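Long-range contacts in kinetochore protein Mis16 (Schizosaccharomyces japonicus, PDB 4XYH), which probably binds histone H4 and the CENP-A-specific chaperone Scm3 as a WD-repeat beta-propeller protein of the Mis18 complex at centromeres: residues F289-D294 / V331-H336; D337-V342 / V352-K357; N191-G196 / Q246-L251. One frame throughout, in Å; residues are numbered along the deposited sequence.

Contact 1. Residues F289-D294 / V331-H336; sequences FNPFND and VQWSPH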
ATOM      1  N   PHE A 289       5.942  -9.256   0.306  1.00 20.03           N
ATOM      2  CA  PHE A 289       7.000 -10.073   0.875  1.00 19.35           C
ATOM      3  C   PHE A 289       7.174  -9.781   2.359  1.00 19.96           C
ATOM      4  O   PHE A 289       7.138  -8.622   2.781  1.00 21.62           O
ATOM      5  CB  PHE A 289       8.321  -9.807   0.167  1.00 19.18           C
ATOM      6  CG  PHE A 289       8.440 -10.446  -1.178  1.00 23.61           C
ATOM      7  CD1 PHE A 289       8.315 -11.819  -1.323  1.00 21.36           C
ATOM      8  CD2 PHE A 289       8.731  -9.678  -2.298  1.00 24.05           C
ATOM      9  CE1 PHE A 289       8.459 -12.407  -2.563  1.00 21.47           C
ATOM     10  CE2 PHE A 289       8.879 -10.264  -3.535  1.00 22.33           C
ATOM     11  CZ  PHE A 289       8.740 -11.632  -3.667  1.00 21.86           C
ATOM     12  N   ASN A 290       7.386 -10.833   3.141  1.00 20.74           N
ATOM     13  CA  ASN A 290       7.692 -10.701   4.561  1.00 21.15           C
ATOM     14  C   ASN A 290       9.125 -10.219   4.707  1.00 20.47           C
ATOM     15  O   ASN A 290      10.019 -10.787   4.106  1.00 19.01           O
ATOM     16  CB  ASN A 290       7.490 -12.045   5.270  1.00 23.90           C
ATOM     17  CG  ASN A 290       7.731 -11.973   6.778  1.00 22.96           C
ATOM     18  OD1 ASN A 290       8.873 -11.880   7.233  1.00 18.35           O
ATOM     19  ND2 ASN A 290       6.650 -12.065   7.556  1.00 16.84           N
ATOM     20  N   PRO A 291       9.342  -9.154   5.493  1.00 24.57           N
ATOM     21  CA  PRO A 291      10.675  -8.546   5.623  1.00 23.33           C
ATOM     22  C   PRO A 291      11.661  -9.336   6.512  1.00 27.37           C
ATOM     23  O   PRO A 291      12.835  -8.980   6.562  1.00 21.37           O
ATOM     24  CB  PRO A 291      10.373  -7.177   6.241  1.00 19.21           C
ATOM     25  CG  PRO A 291       9.095  -7.371   6.991  1.00 19.88           C
ATOM     26  CD  PRO A 291       8.302  -8.391   6.205  1.00 17.02           C
ATOM     27  N   PHE A 292      11.202 -10.388   7.187  1.00 25.27           N
ATOM     28  CA  PHE A 292      12.086 -11.198   8.023  1.00 26.32           C
ATOM     29  C   PHE A 292      12.378 -12.558   7.387  1.00 30.02           C
ATOM     30  O   PHE A 292      13.486 -13.091   7.478  1.00 31.97           O
ATOM     31  CB  PHE A 292      11.478 -11.376   9.411  1.00 23.57           C
ATOM     32  CG  PHE A 292      11.318 -10.088  10.155  1.00 27.00           C
ATOM     33  CD1 PHE A 292      12.382  -9.547  10.864  1.00 28.06           C
ATOM     34  CD2 PHE A 292      10.113  -9.396  10.123  1.00 26.90           C
ATOM     35  CE1 PHE A 292      12.245  -8.340  11.547  1.00 32.64           C
ATOM     36  CE2 PHE A 292       9.961  -8.190  10.807  1.00 26.44           C
ATOM     37  CZ  PHE A 292      11.027  -7.654  11.516  1.00 29.27           C
ATOM     38  N   ASN A 293      11.373 -13.088   6.709  1.00 29.08           N
ATOM     39  CA  ASN A 293      11.418 -14.417   6.138  1.00 23.50           C
ATOM     40  C   ASN A 293      11.428 -14.317   4.620  1.00 26.39           C
ATOM     41  O   ASN A 293      10.381 -14.099   3.995  1.00 25.01           O
ATOM     42  CB  ASN A 293      10.221 -15.223   6.643  1.00 21.56           C
ATOM     43  CG  ASN A 293      10.199 -16.637   6.112  1.00 25.30           C
ATOM     44  OD1 ASN A 293      10.900 -16.972   5.149  1.00 22.66           O
ATOM     45  ND2 ASN A 293       9.374 -17.477   6.730  1.00 19.43           N
ATOM     46  N   ASP A 294      12.615 -14.491   4.038  1.00 25.83           N
ATOM     47  CA  ASP A 294      12.852 -14.222   2.624  1.00 23.46           C
ATOM     48  C   ASP A 294      12.057 -15.106   1.663  1.00 24.20           C
ATOM     49  O   ASP A 294      12.052 -14.841   0.467  1.00 25.87           O
ATOM     50  CB  ASP A 294      14.353 -14.360   2.294  1.00 28.18           C
ATOM     51  CG  ASP A 294      15.221 -13.310   2.994  1.00 39.30           C
ATOM     52  OD1 ASP A 294      14.672 -12.282   3.439  1.00 38.29           O
ATOM     53  OD2 ASP A 294      16.458 -13.507   3.091  1.00 43.79           O
ATOM     54  N   VAL A 331      -2.395  -5.552   1.538  1.00 21.72           N
ATOM     55  CA  VAL A 331      -1.769  -6.503   2.429  1.00 21.50           C
ATOM     56  C   VAL A 331      -0.386  -5.952   2.762  1.00 22.22           C
ATOM     57  O   VAL A 331       0.363  -5.597   1.868  1.00 21.80           O
ATOM     58  CB  VAL A 331      -1.702  -7.922   1.800  1.00 21.70           C
ATOM     59  CG1 VAL A 331      -1.043  -7.908   0.403  1.00 19.95           C
ATOM     60  CG2 VAL A 331      -1.013  -8.879   2.726  1.00 18.42           C
ATOM     61  N   GLN A 332      -0.069  -5.825   4.048  1.00 20.45           N
ATOM     62  CA  GLN A 332       1.218  -5.264   4.456  1.00 22.91           C
ATOM     63  C   GLN A 332       1.751  -5.949   5.703  1.00 24.90           C
ATOM     64  O   GLN A 332       1.066  -6.010   6.735  1.00 21.85           O
ATOM     65  CB  GLN A 332       1.109  -3.769   4.727  1.00 24.05           C
ATOM     66  CG  GLN A 332       0.713  -2.950   3.518  1.00 37.87           C
ATOM     67  CD  GLN A 332       1.882  -2.237   2.902  1.00 43.08           C
ATOM     68  OE1 GLN A 332       1.986  -2.129   1.673  1.00 49.04           O
ATOM     69  NE2 GLN A 332       2.775  -1.733   3.751  1.00 40.42           N
ATOM     70  N   TRP A 333       2.983  -6.436   5.615  1.00 15.63           N
ATOM     71  CA  TRP A 333       3.625  -7.066   6.757  1.00 20.27           C
ATOM     72  C   TRP A 333       4.079  -6.018   7.766  1.00 19.32           C
ATOM     73  O   TRP A 333       4.545  -4.952   7.377  1.00 19.11           O
ATOM     74  CB  TRP A 333       4.815  -7.892   6.295  1.00 17.16           C
ATOM     75  CG  TRP A 333       4.442  -9.055   5.464  1.00 19.28           C
ATOM     76  CD1 TRP A 333       4.442  -9.123   4.102  1.00 17.42           C
ATOM     77  CD2 TRP A 333       4.001 -10.333   5.932  1.00 19.86           C
ATOM     78  NE1 TRP A 333       4.032 -10.366   3.693  1.00 18.60           N
ATOM     79  CE2 TRP A 333       3.759 -11.130   4.799  1.00 19.29           C
ATOM     80  CE3 TRP A 333       3.791 -10.882   7.201  1.00 20.95           C
ATOM     81  CZ2 TRP A 333       3.321 -12.455   4.895  1.00 23.09           C
ATOM     82  CZ3 TRP A 333       3.359 -12.197   7.294  1.00 26.51           C
ATOM     83  CH2 TRP A 333       3.127 -12.971   6.147  1.00 20.23           C
ATOM     84  N   SER A 334       3.947  -6.300   9.057  1.00 18.71           N
ATOM     85  CA  SER A 334       4.567  -5.417  10.051  1.00 23.28           C
ATOM     86  C   SER A 334       6.089  -5.348   9.826  1.00 19.73           C
ATOM     87  O   SER A 334       6.732  -6.368   9.605  1.00 23.20           O
ATOM     88  CB  SER A 334       4.263  -5.900  11.474  1.00 21.88           C
ATOM     89  OG  SER A 334       5.200  -5.366  12.408  1.00 23.56           O
ATOM     90  N   PRO A 335       6.670  -4.143   9.854  1.00 21.16           N
ATOM     91  CA  PRO A 335       8.136  -4.086   9.756  1.00 21.87           C
ATOM     92  C   PRO A 335       8.837  -4.434  11.089  1.00 27.27           C
ATOM     93  O   PRO A 335      10.069  -4.496  11.134  1.00 25.02           O
ATOM     94  CB  PRO A 335       8.404  -2.629   9.361  1.00 18.33           C
ATOM     95  CG  PRO A 335       7.284  -1.870  10.012  1.00 24.79           C
ATOM     96  CD  PRO A 335       6.070  -2.806  10.005  1.00 19.46           C
ATOM     97  N   HIS A 336       8.067  -4.673  12.150  1.00 21.52           N
ATOM     98  CA  HIS A 336       8.642  -4.928  13.468  1.00 26.44           C
ATOM     99  C   HIS A 336       8.488  -6.373  13.963  1.00 29.91           C
ATOM    100  O   HIS A 336       9.271  -6.821  14.795  1.00 34.41           O
ATOM    101  CB  HIS A 336       8.021  -3.982  14.504  1.00 25.74           C
ATOM    102  CG  HIS A 336       8.200  -2.529  14.182  1.00 30.71           C
ATOM    103  ND1 HIS A 336       7.136  -1.680  13.953  1.00 29.65           N
ATOM    104  CD2 HIS A 336       9.316  -1.776  14.048  1.00 29.94           C
ATOM    105  CE1 HIS A 336       7.592  -0.468  13.692  1.00 28.22           C
ATOM    106  NE2 HIS A 336       8.909  -0.498  13.742  1.00 30.71           N
TER
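The side-chain amide nitrogen of N290 sits over one face of the W333 indole, its ND2 3.1 Å from W333 CE3 and displaced toward the rim. The amide plane is turned 67° from the indole, so the two groups cross steeply. Behind the amide, N290 CB stands above the five-membered ring, 4.0 Å from its centroid and 14° off the normal, a CH-pi contact. CG of N290 is anti to the backbone N (chi1 -177°), which carries the amide out over the benzo part of W333. Each segment runs from the end of the first strand of a four-stranded blade sheet (284-289 and 328-333) into the turn before the second, in adjacent WD-repeat blades of the propeller; residues 289-292 and 333-336 run in nearly the same direction. N290 OD1 accepts from F292 N, making an Asx turn, and from N293 N, across the opposite face of its plane, extending it to an Asx motif, while ND2 donates to E338 O. S334 OG accepts from H336 N in an ST turn. W333 NE1 donates to A288 O, fixing the ring beneath N290. P291 CD packs 3.5 Å from W333 CB, and F292 CZ comes within 3.3 Å of P335 O.

Contact 2. Residues D337-V342 / V352-K357; sequences DEPILV and VWDLSK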
ATOM      1  N   ASP A 337       7.487  -7.096  13.467  1.00 27.73           N
ATOM      2  CA  ASP A 337       7.174  -8.436  13.980  1.00 25.02           C
ATOM      3  C   ASP A 337       6.860  -9.415  12.857  1.00 27.31           C
ATOM      4  O   ASP A 337       5.822  -9.309  12.208  1.00 27.42           O
ATOM      5  CB  ASP A 337       5.982  -8.394  14.941  1.00 22.98           C
ATOM      6  CG  ASP A 337       6.254  -7.566  16.173  1.00 31.32           C
ATOM      7  OD1 ASP A 337       7.103  -7.982  16.987  1.00 41.62           O
ATOM      8  OD2 ASP A 337       5.619  -6.502  16.331  1.00 30.55           O
ATOM      9  N   GLU A 338       7.739 -10.384  12.661  1.00 21.98           N
ATOM     10  CA  GLU A 338       7.630 -11.325  11.561  1.00 23.89           C
ATOM     11  C   GLU A 338       6.227 -11.957  11.350  1.00 22.44           C
ATOM     12  O   GLU A 338       5.749 -12.021  10.227  1.00 23.51           O
ATOM     13  CB  GLU A 338       8.681 -12.428  11.746  1.00 21.63           C
ATOM     14  CG  GLU A 338       8.670 -13.497  10.660  1.00 29.12           C
ATOM     15  CD  GLU A 338       9.840 -14.464  10.793  1.00 30.73           C
ATOM     16  OE1 GLU A 338      10.768 -14.161  11.579  1.00 32.38           O
ATOM     17  OE2 GLU A 338       9.823 -15.522  10.118  1.00 28.61           O
ATOM     18  N   PRO A 339       5.559 -12.415  12.418  1.00 21.12           N
ATOM     19  CA  PRO A 339       4.300 -13.097  12.104  1.00 24.61           C
ATOM     20  C   PRO A 339       3.070 -12.184  11.944  1.00 27.04           C
ATOM     21  O   PRO A 339       1.951 -12.691  11.804  1.00 28.70           O
ATOM     22  CB  PRO A 339       4.110 -14.026  13.308  1.00 23.65           C
ATOM     23  CG  PRO A 339       4.773 -13.340  14.421  1.00 23.25           C
ATOM     24  CD  PRO A 339       5.895 -12.509  13.854  1.00 21.64           C
ATOM     25  N   ILE A 340       3.265 -10.871  11.967  1.00 22.03           N
ATOM     26  CA  ILE A 340       2.154  -9.935  11.971  1.00 22.42           C
ATOM     27  C   ILE A 340       1.977  -9.290  10.599  1.00 26.01           C
ATOM     28  O   ILE A 340       2.935  -8.756  10.031  1.00 26.30           O
ATOM     29  CB  ILE A 340       2.371  -8.828  13.023  1.00 24.33           C
ATOM     30  CG1 ILE A 340       2.572  -9.426  14.428  1.00 26.22           C
ATOM     31  CG2 ILE A 340       1.242  -7.810  12.982  1.00 21.74           C
ATOM     32  CD1 ILE A 340       1.349 -10.080  15.039  1.00 19.01           C
ATOM     33  N   LEU A 341       0.762  -9.355  10.064  1.00 24.36           N
ATOM     34  CA  LEU A 341       0.421  -8.611   8.851  1.00 24.83           C
ATOM     35  C   LEU A 341      -0.971  -7.979   8.958  1.00 23.90           C
ATOM     36  O   LEU A 341      -1.784  -8.356   9.800  1.00 20.98           O
ATOM     37  CB  LEU A 341       0.498  -9.500   7.604  1.00 27.01           C
ATOM     38  CG  LEU A 341      -0.658 -10.444   7.289  1.00 28.08           C
ATOM     39  CD1 LEU A 341      -0.564 -10.990   5.870  1.00 26.46           C
ATOM     40  CD2 LEU A 341      -0.627 -11.583   8.274  1.00 30.99           C
ATOM     41  N   VAL A 342      -1.214  -6.991   8.110  1.00 18.29           N
ATOM     42  CA  VAL A 342      -2.448  -6.241   8.135  1.00 22.36           C
ATOM     43  C   VAL A 342      -3.074  -6.285   6.733  1.00 23.29           C
ATOM     44  O   VAL A 342      -2.355  -6.292   5.727  1.00 20.95           O
ATOM     45  CB  VAL A 342      -2.201  -4.778   8.607  1.00 23.52           C
ATOM     46  CG1 VAL A 342      -1.427  -3.960   7.562  1.00 16.19           C
ATOM     47  CG2 VAL A 342      -3.491  -4.120   8.904  1.00 20.30           C
ATOM     48  N   VAL A 352      -5.874  -7.157  11.511  1.00 23.06           N
ATOM     49  CA  VAL A 352      -4.493  -7.458  11.857  1.00 23.85           C
ATOM     50  C   VAL A 352      -4.410  -8.944  12.190  1.00 26.99           C
ATOM     51  O   VAL A 352      -5.209  -9.440  12.989  1.00 26.29           O
ATOM     52  CB  VAL A 352      -4.000  -6.620  13.053  1.00 23.70           C
ATOM     53  CG1 VAL A 352      -2.514  -6.875  13.308  1.00 21.56           C
ATOM     54  CG2 VAL A 352      -4.289  -5.139  12.824  1.00 20.64           C
ATOM     55  N   TRP A 353      -3.463  -9.648  11.568  1.00 22.64           N
ATOM     56  CA  TRP A 353      -3.334 -11.092  11.733  1.00 20.45           C
ATOM     57  C   TRP A 353      -2.039 -11.470  12.431  1.00 24.63           C
ATOM     58  O   TRP A 353      -1.009 -10.822  12.240  1.00 27.81           O
ATOM     59  CB  TRP A 353      -3.384 -11.801  10.387  1.00 19.62           C
ATOM     60  CG  TRP A 353      -4.536 -11.416   9.510  1.00 26.29           C
ATOM     61  CD1 TRP A 353      -4.581 -10.373   8.633  1.00 23.84           C
ATOM     62  CD2 TRP A 353      -5.797 -12.089   9.398  1.00 24.90           C
ATOM     63  NE1 TRP A 353      -5.790 -10.349   7.990  1.00 24.12           N
ATOM     64  CE2 TRP A 353      -6.555 -11.393   8.437  1.00 25.88           C
ATOM     65  CE3 TRP A 353      -6.357 -13.216  10.013  1.00 26.12           C
ATOM     66  CZ2 TRP A 353      -7.854 -11.778   8.081  1.00 25.98           C
ATOM     67  CZ3 TRP A 353      -7.651 -13.598   9.660  1.00 25.59           C
ATOM     68  CH2 TRP A 353      -8.382 -12.878   8.703  1.00 25.14           C
ATOM     69  N   ASP A 354      -2.095 -12.536  13.224  1.00 23.49           N
ATOM     70  CA  ASP A 354      -0.934 -13.075  13.923  1.00 26.05           C
ATOM     71  C   ASP A 354      -0.723 -14.534  13.502  1.00 27.46           C
ATOM     72  O   ASP A 354      -1.371 -15.438  14.017  1.00 26.50           O
ATOM     73  CB  ASP A 354      -1.137 -12.961  15.437  1.00 25.90           C
ATOM     74  CG  ASP A 354       0.062 -13.458  16.251  1.00 30.15           C
ATOM     75  OD1 ASP A 354       0.915 -14.205  15.732  1.00 27.92           O
ATOM     76  OD2 ASP A 354       0.132 -13.107  17.447  1.00 33.45           O
ATOM     77  N   LEU A 355       0.204 -14.764  12.579  1.00 26.96           N
ATOM     78  CA  LEU A 355       0.397 -16.105  12.041  1.00 27.07           C
ATOM     79  C   LEU A 355       0.859 -17.132  13.079  1.00 31.58           C
ATOM     80  O   LEU A 355       0.786 -18.340  12.838  1.00 33.76           O
ATOM     81  CB  LEU A 355       1.395 -16.071  10.892  1.00 28.20           C
ATOM     82  CG  LEU A 355       1.035 -15.127   9.743  1.00 36.46           C
ATOM     83  CD1 LEU A 355       1.942 -15.387   8.551  1.00 27.38           C
ATOM     84  CD2 LEU A 355      -0.433 -15.243   9.362  1.00 26.79           C
ATOM     85  N   SER A 356       1.334 -16.662  14.228  1.00 27.76           N
ATOM     86  CA  SER A 356       1.892 -17.573  15.223  1.00 35.35           C
ATOM     87  C   SER A 356       0.771 -18.250  15.993  1.00 36.87           C
ATOM     88  O   SER A 356       1.010 -19.213  16.718  1.00 41.40           O
ATOM     89  CB  SER A 356       2.846 -16.847  16.184  1.00 26.17           C
ATOM     90  OG  SER A 356       2.140 -16.095  17.151  1.00 33.56           O
ATOM     91  N   LYS A 357      -0.454 -17.756  15.812  1.00 35.60           N
ATOM     92  CA  LYS A 357      -1.624 -18.338  16.454  1.00 34.75           C
ATOM     93  C   LYS A 357      -2.362 -19.303  15.530  1.00 43.71           C
ATOM     94  O   LYS A 357      -3.456 -19.771  15.860  1.00 43.36           O
ATOM     95  CB  LYS A 357      -2.587 -17.243  16.921  1.00 37.98           C
ATOM     96  CG  LYS A 357      -1.995 -16.277  17.936  1.00 43.15           C
ATOM     97  CD  LYS A 357      -1.480 -17.009  19.166  1.00 51.01           C
ATOM     98  CE  LYS A 357      -0.613 -16.105  20.031  1.00 49.45           C
ATOM     99  NZ  LYS A 357      -1.388 -14.926  20.509  1.00 55.56           N
TER
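L341 and W353 cross obliquely on one face of the hairpin, the methyl CD2 of L341 lying 3.5 Å from CB of W353. The first torsion of L341 puts CG between its backbone N and carbonyl carbon (chi1 80°), and from there CD2 also reaches L355, whose own CD2 is 3.8 Å away and whose side chain meets it at about a right angle. The indole of W353 presents an edge to L341 O, and its NE1 donates to T343 OG1. On the other face I340 lies obliquely to both V352 and D354: CG2 touches V352 CG1 at 3.9 Å, whereas CD1 lies against the carboxylate carbon of D354. V342 and V352 meet on this same face through their CG2 methyls. Strands 340-345 and 350-354 are consecutive antiparallel strands of one WD-repeat propeller blade, running at 157° to each other here. L341 and W353 form the hydrogen-bonded pair; the bond from W353 N to L341 O is short (2.8 Å) and nearly straight (175°), while that from L341 N to W353 O is longer. Beyond the paired strands, L355 N donates to P339 O. The P339 ring runs alongside the D354 side chain in a common direction, with CB of P339 4.0 Å from OD1 of D354. That oxygen accepts from S356 N and S356 OG on one face of the carboxylate plane, the backbone bond making an Asx turn.

Contact 3. Residues N191-G196 / Q246-L251; sequences NFIQEG and QHEALL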
ATOM      1  N   ASN A 191      13.286  -0.690  -6.028  1.00 19.12           N
ATOM      2  CA  ASN A 191      14.274  -1.715  -5.757  1.00 16.82           C
ATOM      3  C   ASN A 191      15.038  -1.359  -4.473  1.00 20.87           C
ATOM      4  O   ASN A 191      15.522  -0.228  -4.327  1.00 18.89           O
ATOM      5  CB  ASN A 191      15.214  -1.838  -6.958  1.00 21.48           C
ATOM      6  CG  ASN A 191      16.056  -3.114  -6.929  1.00 29.52           C
ATOM      7  OD1 ASN A 191      16.747  -3.406  -5.947  1.00 28.25           O
ATOM      8  ND2 ASN A 191      15.992  -3.883  -8.013  1.00 26.16           N
ATOM      9  N   PHE A 192      15.127  -2.299  -3.535  1.00 21.15           N
ATOM     10  CA  PHE A 192      15.769  -2.035  -2.240  1.00 21.69           C
ATOM     11  C   PHE A 192      17.296  -2.219  -2.266  1.00 26.10           C
ATOM     12  O   PHE A 192      17.996  -1.742  -1.382  1.00 26.30           O
ATOM     13  CB  PHE A 192      15.162  -2.931  -1.163  1.00 21.92           C
ATOM     14  CG  PHE A 192      13.694  -2.708  -0.962  1.00 30.38           C
ATOM     15  CD1 PHE A 192      13.248  -1.668  -0.159  1.00 22.79           C
ATOM     16  CD2 PHE A 192      12.755  -3.531  -1.591  1.00 23.14           C
ATOM     17  CE1 PHE A 192      11.887  -1.443   0.022  1.00 25.92           C
ATOM     18  CE2 PHE A 192      11.400  -3.317  -1.412  1.00 26.37           C
ATOM     19  CZ  PHE A 192      10.962  -2.264  -0.604  1.00 22.69           C
ATOM     20  N   ILE A 193      17.800  -2.916  -3.280  1.00 26.17           N
ATOM     21  CA  ILE A 193      19.229  -3.193  -3.390  1.00 29.46           C
ATOM     22  C   ILE A 193      19.911  -2.265  -4.403  1.00 28.72           C
ATOM     23  O   ILE A 193      20.976  -1.708  -4.144  1.00 30.74           O
ATOM     24  CB  ILE A 193      19.468  -4.655  -3.796  1.00 30.71           C
ATOM     25  CG1 ILE A 193      18.838  -5.591  -2.764  1.00 30.51           C
ATOM     26  CG2 ILE A 193      20.951  -4.926  -3.984  1.00 32.16           C
ATOM     27  CD1 ILE A 193      19.202  -5.250  -1.324  1.00 31.61           C
ATOM     28  N   GLN A 194      19.274  -2.095  -5.555  1.00 27.18           N
ATOM     29  CA  GLN A 194      19.825  -1.291  -6.630  1.00 29.20           C
ATOM     30  C   GLN A 194      19.156   0.090  -6.648  1.00 29.34           C
ATOM     31  O   GLN A 194      18.078   0.275  -7.236  1.00 27.15           O
ATOM     32  CB  GLN A 194      19.650  -2.024  -7.964  1.00 26.09           C
ATOM     33  CG  GLN A 194      20.448  -1.440  -9.113  1.00 44.96           C
ATOM     34  CD  GLN A 194      20.451  -2.345 -10.344  1.00 59.21           C
ATOM     35  OE1 GLN A 194      20.136  -3.545 -10.260  1.00 60.62           O
ATOM     36  NE2 GLN A 194      20.803  -1.772 -11.498  1.00 57.16           N
ATOM     37  N   GLU A 195      19.798   1.046  -5.978  1.00 25.10           N
ATOM     38  CA  GLU A 195      19.283   2.402  -5.851  1.00 23.67           C
ATOM     39  C   GLU A 195      18.941   3.030  -7.193  1.00 27.22           C
ATOM     40  O   GLU A 195      19.743   2.996  -8.126  1.00 27.16           O
ATOM     41  CB  GLU A 195      20.286   3.291  -5.123  1.00 25.02           C
ATOM     42  CG  GLU A 195      19.808   4.711  -4.976  1.00 28.40           C
ATOM     43  CD  GLU A 195      20.723   5.549  -4.099  1.00 34.97           C
ATOM     44  OE1 GLU A 195      21.396   4.979  -3.211  1.00 29.75           O
ATOM     45  OE2 GLU A 195      20.765   6.782  -4.303  1.00 41.28           O
ATOM     46  N   GLY A 196      17.730   3.578  -7.293  1.00 25.52           N
ATOM     47  CA  GLY A 196      17.317   4.257  -8.504  1.00 21.32           C
ATOM     48  C   GLY A 196      16.503   3.405  -9.454  1.00 20.51           C
ATOM     49  O   GLY A 196      15.933   3.915 -10.416  1.00 25.54           O
ATOM     50  N   GLN A 246      15.800  -8.502  -0.286  1.00 30.64           N
ATOM     51  CA  GLN A 246      17.185  -8.971  -0.223  1.00 32.35           C
ATOM     52  C   GLN A 246      17.709  -9.405  -1.568  1.00 32.73           C
ATOM     53  O   GLN A 246      18.742 -10.051  -1.633  1.00 42.56           O
ATOM     54  CB  GLN A 246      17.328 -10.141   0.765  1.00 30.44           C
ATOM     55  CG  GLN A 246      16.865  -9.850   2.190  1.00 30.55           C
ATOM     56  CD  GLN A 246      17.694  -8.771   2.882  1.00 37.14           C
ATOM     57  OE1 GLN A 246      18.864  -8.545   2.547  1.00 38.00           O
ATOM     58  NE2 GLN A 246      17.091  -8.103   3.854  1.00 37.68           N
ATOM     59  N   HIS A 247      16.999  -9.081  -2.645  1.00 36.69           N
ATOM     60  CA  HIS A 247      17.479  -9.483  -3.967  1.00 38.83           C
ATOM     61  C   HIS A 247      17.237  -8.435  -5.056  1.00 37.65           C
ATOM     62  O   HIS A 247      16.111  -8.052  -5.349  1.00 39.01           O
ATOM     63  CB  HIS A 247      16.868 -10.823  -4.383  1.00 30.52           C
ATOM     64  CG  HIS A 247      17.604 -11.487  -5.505  1.00 44.98           C
ATOM     65  ND1 HIS A 247      17.983 -10.815  -6.650  1.00 46.49           N
ATOM     66  CD2 HIS A 247      18.036 -12.763  -5.658  1.00 48.11           C
ATOM     67  CE1 HIS A 247      18.617 -11.647  -7.460  1.00 43.12           C
ATOM     68  NE2 HIS A 247      18.658 -12.835  -6.882  1.00 51.41           N
ATOM     69  N   GLU A 248      18.345  -8.016  -5.648  1.00 33.73           N
ATOM     70  CA  GLU A 248      18.417  -7.061  -6.735  1.00 36.18           C
ATOM     71  C   GLU A 248      17.429  -7.287  -7.888  1.00 38.99           C
ATOM     72  O   GLU A 248      16.956  -6.326  -8.504  1.00 32.18           O
ATOM     73  CB  GLU A 248      19.842  -7.095  -7.278  1.00 41.27           C
ATOM     74  CG  GLU A 248      20.325  -5.843  -7.978  1.00 48.16           C
ATOM     75  CD  GLU A 248      21.861  -5.770  -7.994  1.00 68.82           C
ATOM     76  OE1 GLU A 248      22.509  -6.837  -7.828  1.00 63.52           O
ATOM     77  OE2 GLU A 248      22.415  -4.648  -8.149  1.00 64.10           O
ATOM     78  N   ALA A 249      17.128  -8.545  -8.202  1.00 32.63           N
ATOM     79  CA  ALA A 249      16.456  -8.827  -9.466  1.00 33.87           C
ATOM     80  C   ALA A 249      15.149  -9.604  -9.322  1.00 28.96           C
ATOM     81  O   ALA A 249      14.569 -10.036 -10.326  1.00 29.39           O
ATOM     82  CB  ALA A 249      17.399  -9.577 -10.394  1.00 30.55           C
ATOM     83  N   LEU A 250      14.676  -9.772  -8.093  1.00 23.45           N
ATOM     84  CA  LEU A 250      13.477 -10.558  -7.877  1.00 21.16           C
ATOM     85  C   LEU A 250      12.268  -9.649  -7.692  1.00 24.86           C
ATOM     86  O   LEU A 250      12.115  -8.975  -6.664  1.00 23.19           O
ATOM     87  CB  LEU A 250      13.644 -11.492  -6.677  1.00 24.84           C
ATOM     88  CG  LEU A 250      12.724 -12.716  -6.621  1.00 28.64           C
ATOM     89  CD1 LEU A 250      13.341 -13.787  -5.762  1.00 30.10           C
ATOM     90  CD2 LEU A 250      11.355 -12.366  -6.074  1.00 22.37           C
ATOM     91  N   LEU A 251      11.397  -9.667  -8.697  1.00 23.69           N
ATOM     92  CA  LEU A 251      10.201  -8.840  -8.714  1.00 21.15           C
ATOM     93  C   LEU A 251       8.973  -9.738  -8.747  1.00 22.77           C
ATOM     94  O   LEU A 251       8.917 -10.666  -9.556  1.00 18.66           O
ATOM     95  CB  LEU A 251      10.213  -7.913  -9.931  1.00 19.52           C
ATOM     96  CG  LEU A 251       8.943  -7.099 -10.173  1.00 20.15           C
ATOM     97  CD1 LEU A 251       8.850  -5.993  -9.136  1.00 17.61           C
ATOM     98  CD2 LEU A 251       8.960  -6.532 -11.577  1.00 16.46           C
TER
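N191 ND2 donates to E248 O at 2.7 Å, the single hydrogen bond between these two turns of neighbouring beta-propeller blades. The acceptor lies only 6° out of the N191 amide plane, and the bond is fairly straight. Beside this bond I193 crosses E248 at about a right angle: its CG1 approaches E248 N at 3.8 Å, and its CG2 lies 4.1 Å from E248 CB. The extended E248 side chain also passes obliquely by Q194, bringing its OE2 within 3.8 Å of Q194 CB. One shell out, the N191 amide is held from its other end, because OD1 accepts from both I193 N and Q194 N in an Asx turn and motif. With CG anti to the backbone N (chi1 -165°), the amide faces both its own turn and E248. Replacing N191 by an alanine would probably leave E248 O without this donor and deprive the 191-194 turn of the acceptor that holds two backbone N-H groups. On the opposing side, H247 to L250 form a type I turn that places the E248 carbonyl. Within that turn, A249 N donates to H247 ND1 at 2.9 Å, tilted 17° from the imidazole plane.

In the fold
From the N terminus, contact 3 comes first, bringing the turn after strand 187-190 against the turn before strand 250-255 and closing a loop through two adjacent blades. Contact 1 repeats this blade-to-blade joining, between the turns after strands 284-289 and 328-333. Contact 2 follows within a single blade, closing the hairpin of strands 340-345 and 350-354. The three lie in series, none nested or crossed. Contacts 1 and 2 have centres about 9 Å apart and meet directly, through the pairing of strand 328-333 with 340-345 and through N290 and F292 against E338. Contact 3 touches contact 1 where F289 meets L250 and D294 meets Q246, but its nearest atoms stay about 12 Å from contact 2.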